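Local coordinates for protein acetyltransferase (Agrobacterium tumefaciens, PDB 2FSR) that probably transfers an acetyl group from acetyl-coenzyme A to an acceptor not yet identified, at residues F141-P155 against P176-Q189. Sequence-based numbering, arbitrary orientation.
Sequences FETLNLPTLVSYVSP and PRSDPEDLVYRYHQ
Tyr152 and Val184 pack side by side where strands 149-153 and 183-187 pair antiparallel, in the C-terminal part of the GNAT fold. Alternate residues give each face its own relief. On the face of Val150, Tyr152, Val184 and Arg186, beta-branched valines supply compact bumps between longer neighbours: Val184 CG1 meets Val150 CB at 3.8 Å, while its CG2 does double duty, touching the edge of the Tyr152 ring and covering the centre of the Arg177 guanidinium, 3.3 Å above that plane. Arg177 is held flat against this methyl by NH1, which donates to Asp182 O, and by NH2, bonded to Ala175 and Asp172 carbonyls. The Tyr152 hydroxyl donates to a water that donates on to Pro176 O, and is also hydrogen-bonded to Glu112 N.

Arg186 starts out extended, CG anti to N (chi1 -174°), then bends at CG-CD. The bend lays one guanidinium face on Val150 CG1, and NH1 donates to Thr148 OG1 over 2.9 Å, nearly straight (163°), with the oxygen in the guanidinium plane. Salt bridges from NE to Asp172 and from NH2 to Glu112 probably balance its charge.

The other face is rich in aromatic rings, broad enough to bridge the strands and meet helix 158-166. Tyr185 offers its ring edge to Val153 CG2 and packs on Ala161 and Ala164, whose small side chains admit it. At the end of the pairing, Phe141 from helix 128-143 tucks against the departing backbone, its CD2 3.5 Å from Gln189 C. With CG anti to its carbonyl carbon (chi1 -47°), the Tyr187 ring turns alongside strand 149-153, its CD2 against Leu149 CB and O. Small Ser151 sets OG at this ring's edge, in plane, accepting from Tyr187 OH over 2.6 Å; OG also bonds Leu115 O.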
loop_
_atom_site.group_PDB
_atom_site.type_symbol
_atom_site.label_atom_id
_atom_site.label_comp_id
_atom_site.label_asym_id
_atom_site.label_seq_id
_atom_site.Cartn_x
_atom_site.Cartn_y
_atom_site.Cartn_z
ATOM N N PHE A 141 3.981 0.767 -12.503
ATOM C CA PHE A 141 3.999 1.410 -13.815
ATOM C C PHE A 141 4.934 0.672 -14.767
ATOM O O PHE A 141 4.645 0.549 -15.966
ATOM C CB PHE A 141 4.412 2.878 -13.750
ATOM C CG PHE A 141 3.344 3.798 -13.230
ATOM C CD1 PHE A 141 1.999 3.614 -13.559
ATOM C CD2 PHE A 141 3.692 4.880 -12.437
ATOM C CE1 PHE A 141 1.026 4.480 -13.075
ATOM C CE2 PHE A 141 2.724 5.754 -11.964
ATOM C CZ PHE A 141 1.398 5.561 -12.271
ATOM N N GLU A 142 6.049 0.177 -14.237
ATOM C CA GLU A 142 7.062 -0.451 -15.085
ATOM C C GLU A 142 6.766 -1.905 -15.398
ATOM O O GLU A 142 6.836 -2.328 -16.559
ATOM C CB GLU A 142 8.430 -0.341 -14.424
ATOM C CG GLU A 142 8.919 1.094 -14.377
ATOM C CD GLU A 142 10.126 1.261 -13.483
ATOM O OE1 GLU A 142 10.714 0.227 -13.088
ATOM O OE2 GLU A 142 10.448 2.427 -13.142
ATOM N N THR A 143 6.416 -2.660 -14.364
ATOM C CA THR A 143 6.240 -4.096 -14.499
ATOM C C THR A 143 4.816 -4.457 -14.919
ATOM O O THR A 143 4.637 -5.361 -15.736
ATOM C CB THR A 143 6.708 -4.835 -13.227
ATOM O OG1 THR A 143 8.115 -4.615 -13.067
ATOM C CG2 THR A 143 6.450 -6.337 -13.335
ATOM N N LEU A 144 3.821 -3.769 -14.369
ATOM C CA LEU A 144 2.428 -4.040 -14.729
ATOM C C LEU A 144 1.912 -3.163 -15.860
ATOM O O LEU A 144 0.828 -3.410 -16.400
ATOM C CB LEU A 144 1.500 -3.922 -13.513
ATOM C CG LEU A 144 1.738 -4.897 -12.362
ATOM C CD1 LEU A 144 0.693 -4.693 -11.285
ATOM C CD2 LEU A 144 1.770 -6.359 -12.841
ATOM N N ASN A 145 2.673 -2.127 -16.209
ATOM C CA ASN A 145 2.279 -1.205 -17.271
ATOM C C ASN A 145 0.933 -0.517 -17.007
ATOM O O ASN A 145 0.185 -0.219 -17.945
ATOM C CB ASN A 145 2.258 -1.932 -18.628
ATOM C CG ASN A 145 3.632 -2.405 -19.057
ATOM O OD1 ASN A 145 4.465 -1.603 -19.475
ATOM N ND2 ASN A 145 3.875 -3.705 -18.972
ATOM N N LEU A 146 0.634 -0.241 -15.733
ATOM C CA LEU A 146 -0.651 0.361 -15.380
ATOM C C LEU A 146 -0.771 1.722 -16.059
ATOM O O LEU A 146 0.201 2.490 -16.056
ATOM C CB LEU A 146 -0.816 0.518 -13.871
ATOM C CG LEU A 146 -0.796 -0.703 -12.954
ATOM C CD1 LEU A 146 -1.186 -0.265 -11.540
ATOM C CD2 LEU A 146 -1.712 -1.812 -13.438
ATOM N N PRO A 147 -1.937 1.994 -16.676
ATOM C CA PRO A 147 -2.224 3.276 -17.323
ATOM C C PRO A 147 -2.444 4.446 -16.359
ATOM O O PRO A 147 -2.311 5.601 -16.771
ATOM C CB PRO A 147 -3.491 2.994 -18.133
ATOM C CG PRO A 147 -4.143 1.835 -17.465
ATOM C CD PRO A 147 -3.029 1.021 -16.853
ATOM N N THR A 148 -2.775 4.153 -15.100
ATOM C CA THR A 148 -2.958 5.184 -14.071
ATOM C C THR A 148 -2.921 4.528 -12.699
ATOM O O THR A 148 -2.930 3.303 -12.594
ATOM C CB THR A 148 -4.296 5.988 -14.256
ATOM O OG1 THR A 148 -4.297 7.143 -13.395
ATOM C CG2 THR A 148 -5.527 5.136 -13.949
ATOM N N LEU A 149 -2.908 5.354 -11.664
ATOM C CA LEU A 149 -2.931 4.890 -10.278
ATOM C C LEU A 149 -3.461 6.055 -9.433
ATOM O O LEU A 149 -3.204 7.230 -9.760
ATOM C CB LEU A 149 -1.508 4.524 -9.866
ATOM C CG LEU A 149 -1.246 3.713 -8.618
ATOM C CD1 LEU A 149 -1.973 2.340 -8.596
ATOM C CD2 LEU A 149 0.277 3.522 -8.516
ATOM N N VAL A 150 -4.228 5.758 -8.382
ATOM C CA VAL A 150 -4.800 6.815 -7.522
ATOM C C VAL A 150 -4.506 6.543 -6.052
ATOM O O VAL A 150 -4.084 5.458 -5.701
ATOM C CB VAL A 150 -6.329 6.999 -7.703
ATOM C CG1 VAL A 150 -6.674 7.348 -9.152
ATOM C CG2 VAL A 150 -7.061 5.740 -7.285
ATOM N N SER A 151 -4.729 7.545 -5.211
ATOM C CA SER A 151 -4.842 7.336 -3.761
ATOM C C SER A 151 -6.092 8.036 -3.249
ATOM O O SER A 151 -6.330 9.206 -3.581
ATOM C CB SER A 151 -3.616 7.900 -3.036
ATOM O OG SER A 151 -2.435 7.199 -3.322
ATOM N N TYR A 152 -6.894 7.338 -2.433
ATOM C CA TYR A 152 -8.065 7.945 -1.770
ATOM C C TYR A 152 -7.606 8.484 -0.424
ATOM O O TYR A 152 -7.070 7.727 0.396
ATOM C CB TYR A 152 -9.222 6.931 -1.599
ATOM C CG TYR A 152 -9.620 6.328 -2.937
ATOM C CD1 TYR A 152 -10.018 7.146 -3.991
ATOM C CD2 TYR A 152 -9.580 4.952 -3.156
ATOM C CE1 TYR A 152 -10.360 6.606 -5.231
ATOM C CE2 TYR A 152 -9.930 4.406 -4.394
ATOM C CZ TYR A 152 -10.309 5.239 -5.423
ATOM O OH TYR A 152 -10.639 4.732 -6.652
ATOM N N VAL A 153 -7.811 9.782 -0.210
ATOM C CA VAL A 153 -7.307 10.452 1.004
ATOM C C VAL A 153 -8.414 11.329 1.596
ATOM O O VAL A 153 -9.028 12.111 0.880
ATOM C CB VAL A 153 -6.060 11.346 0.666
ATOM C CG1 VAL A 153 -5.521 12.069 1.920
ATOM C CG2 VAL A 153 -4.958 10.544 0.009
ATOM N N SER A 154 -8.698 11.177 2.888
ATOM C CA SER A 154 -9.697 12.037 3.542
ATOM C C SER A 154 -9.193 13.493 3.602
ATOM O O SER A 154 -7.996 13.705 3.820
ATOM C CB SER A 154 -10.054 11.491 4.932
ATOM O OG SER A 154 -8.932 10.894 5.566
ATOM N N PRO A 155 -10.094 14.489 3.405
ATOM C CA PRO A 155 -9.709 15.903 3.248
ATOM C C PRO A 155 -9.040 16.496 4.492
ATOM O O PRO A 155 -8.465 17.588 4.414
ATOM C CB PRO A 155 -11.036 16.610 2.948
ATOM C CG PRO A 155 -12.071 15.737 3.545
ATOM C CD PRO A 155 -11.562 14.331 3.388
ATOM N N PRO A 176 -13.849 8.808 -9.796
ATOM C CA PRO A 176 -14.839 8.146 -8.968
ATOM C C PRO A 176 -14.256 7.815 -7.595
ATOM O O PRO A 176 -13.042 7.719 -7.431
ATOM C CB PRO A 176 -15.136 6.846 -9.739
ATOM C CG PRO A 176 -13.922 6.587 -10.524
ATOM C CD PRO A 176 -13.400 7.952 -10.914
ATOM N N ARG A 177 -15.134 7.637 -6.617
ATOM C CA ARG A 177 -14.701 7.392 -5.251
ATOM C C ARG A 177 -15.909 6.876 -4.492
ATOM O O ARG A 177 -17.046 7.272 -4.768
ATOM C CB ARG A 177 -14.178 8.688 -4.602
ATOM C CG ARG A 177 -15.216 9.800 -4.456
ATOM C CD ARG A 177 -14.559 11.175 -4.357
ATOM N NE ARG A 177 -13.995 11.563 -5.647
ATOM C CZ ARG A 177 -13.100 12.525 -5.850
ATOM N NH1 ARG A 177 -12.606 13.248 -4.849
ATOM N NH2 ARG A 177 -12.678 12.754 -7.080
ATOM N N SER A 178 -15.647 6.022 -3.509
ATOM C CA SER A 178 -16.699 5.416 -2.703
ATOM C C SER A 178 -17.259 6.351 -1.636
ATOM O O SER A 178 -18.446 6.274 -1.303
ATOM C CB SER A 178 -16.183 4.131 -2.065
ATOM O OG SER A 178 -15.675 3.259 -3.056
ATOM N N ASP A 179 -16.401 7.219 -1.100
ATOM C CA ASP A 179 -16.799 8.230 -0.126
ATOM C C ASP A 179 -16.772 9.598 -0.806
ATOM O O ASP A 179 -15.703 10.069 -1.192
ATOM C CB ASP A 179 -15.862 8.180 1.088
ATOM C CG ASP A 179 -16.253 9.162 2.197
ATOM O OD1 ASP A 179 -17.014 10.137 1.959
ATOM O OD2 ASP A 179 -15.762 8.949 3.322
ATOM N N PRO A 180 -17.947 10.232 -0.974
ATOM C CA PRO A 180 -18.064 11.521 -1.662
ATOM C C PRO A 180 -17.182 12.632 -1.093
ATOM O O PRO A 180 -16.864 13.593 -1.808
ATOM C CB PRO A 180 -19.540 11.886 -1.466
ATOM C CG PRO A 180 -20.211 10.591 -1.321
ATOM C CD PRO A 180 -19.268 9.740 -0.536
ATOM N N GLU A 181 -16.784 12.487 0.170
ATOM C CA GLU A 181 -15.992 13.503 0.866
ATOM C C GLU A 181 -14.485 13.280 0.742
ATOM O O GLU A 181 -13.693 14.132 1.150
ATOM C CB GLU A 181 -16.392 13.576 2.348
ATOM C CG GLU A 181 -17.870 13.892 2.600
ATOM C CD GLU A 181 -18.270 15.295 2.156
ATOM O OE1 GLU A 181 -17.426 16.218 2.221
ATOM O OE2 GLU A 181 -19.438 15.472 1.747
ATOM N N ASP A 182 -14.088 12.136 0.186
ATOM C CA ASP A 182 -12.673 11.848 -0.059
ATOM C C ASP A 182 -12.101 12.704 -1.172
ATOM O O ASP A 182 -12.823 13.145 -2.079
ATOM C CB ASP A 182 -12.446 10.373 -0.396
ATOM C CG ASP A 182 -12.199 9.513 0.828
ATOM O OD1 ASP A 182 -12.185 10.055 1.969
ATOM O OD2 ASP A 182 -12.002 8.286 0.644
ATOM N N LEU A 183 -10.800 12.942 -1.069
ATOM C CA LEU A 183 -10.020 13.482 -2.165
ATOM C C LEU A 183 -9.402 12.317 -2.937
ATOM O O LEU A 183 -9.174 11.235 -2.379
ATOM C CB LEU A 183 -8.918 14.395 -1.633
ATOM C CG LEU A 183 -9.394 15.539 -0.725
ATOM C CD1 LEU A 183 -8.177 16.333 -0.301
ATOM C CD2 LEU A 183 -10.444 16.421 -1.374
ATOM N N VAL A 184 -9.115 12.546 -4.216
ATOM C CA VAL A 184 -8.413 11.547 -5.020
ATOM C C VAL A 184 -7.174 12.164 -5.629
ATOM O O VAL A 184 -7.269 13.108 -6.425
ATOM C CB VAL A 184 -9.286 10.993 -6.154
ATOM C CG1 VAL A 184 -8.526 9.947 -6.940
ATOM C CG2 VAL A 184 -10.558 10.384 -5.591
ATOM N N TYR A 185 -6.022 11.644 -5.237
ATOM C CA TYR A 185 -4.773 11.966 -5.911
ATOM C C TYR A 185 -4.514 10.988 -7.038
ATOM O O TYR A 185 -4.719 9.794 -6.870
ATOM C CB TYR A 185 -3.607 11.935 -4.919
ATOM C CG TYR A 185 -3.550 13.158 -4.038
ATOM C CD1 TYR A 185 -2.891 14.292 -4.478
ATOM C CD2 TYR A 185 -4.159 13.185 -2.792
ATOM C CE1 TYR A 185 -2.805 15.426 -3.695
ATOM C CE2 TYR A 185 -4.105 14.336 -1.993
ATOM C CZ TYR A 185 -3.421 15.448 -2.468
ATOM O OH TYR A 185 -3.357 16.589 -1.700
ATOM N N ARG A 186 -4.066 11.505 -8.178
ATOM C CA ARG A 186 -3.742 10.645 -9.310
ATOM C C ARG A 186 -2.264 10.760 -9.685
ATOM O O ARG A 186 -1.694 11.865 -9.648
ATOM C CB ARG A 186 -4.628 10.971 -10.512
ATOM C CG ARG A 186 -4.427 10.003 -11.688
ATOM C CD ARG A 186 -5.396 10.262 -12.833
ATOM N NE ARG A 186 -6.793 10.207 -12.426
ATOM C CZ ARG A 186 -7.521 9.085 -12.315
ATOM N NH1 ARG A 186 -6.986 7.893 -12.574
ATOM N NH2 ARG A 186 -8.793 9.160 -11.947
ATOM N N TYR A 187 -1.654 9.614 -10.002
ATOM C CA TYR A 187 -0.239 9.544 -10.388
ATOM C C TYR A 187 -0.128 9.137 -11.837
ATOM O O TYR A 187 -0.967 8.386 -12.334
ATOM C CB TYR A 187 0.521 8.501 -9.540
ATOM C CG TYR A 187 0.232 8.625 -8.073
ATOM C CD1 TYR A 187 0.833 9.618 -7.302
ATOM C CD2 TYR A 187 -0.658 7.766 -7.458
ATOM C CE1 TYR A 187 0.540 9.751 -5.957
ATOM C CE2 TYR A 187 -0.962 7.877 -6.119
ATOM C CZ TYR A 187 -0.350 8.866 -5.357
ATOM O OH TYR A 187 -0.631 9.006 -4.018
ATOM N N HIS A 188 0.973 9.512 -12.494
ATOM C CA HIS A 188 1.209 9.122 -13.904
ATOM C C HIS A 188 2.650 8.692 -14.232
ATOM O O HIS A 188 3.589 9.064 -13.541
ATOM C CB HIS A 188 0.814 10.273 -14.834
ATOM C CG HIS A 188 1.572 11.538 -14.574
ATOM N ND1 HIS A 188 2.775 11.826 -15.182
ATOM C CD2 HIS A 188 1.310 12.581 -13.752
ATOM C CE1 HIS A 188 3.215 12.996 -14.754
ATOM N NE2 HIS A 188 2.343 13.476 -13.885
ATOM N N GLN A 189 2.803 7.910 -15.302
ATOM C CA GLN A 189 4.119 7.595 -15.899
ATOM C C GLN A 189 5.111 6.956 -14.922
ATOM O O GLN A 189 6.182 6.467 -15.321
ATOM C CB GLN A 189 4.726 8.830 -16.589
ATOM C CG GLN A 189 4.901 10.053 -15.707
ATOM C CD GLN A 189 6.286 10.157 -15.112
ATOM O OE1 GLN A 189 6.698 9.320 -14.318
ATOM N NE2 GLN A 189 7.013 11.200 -15.490
HETATM O O HOH W 1 -2.586 8.755 -14.538
HETATM O O HOH W 2 -10.742 6.626 -8.441
#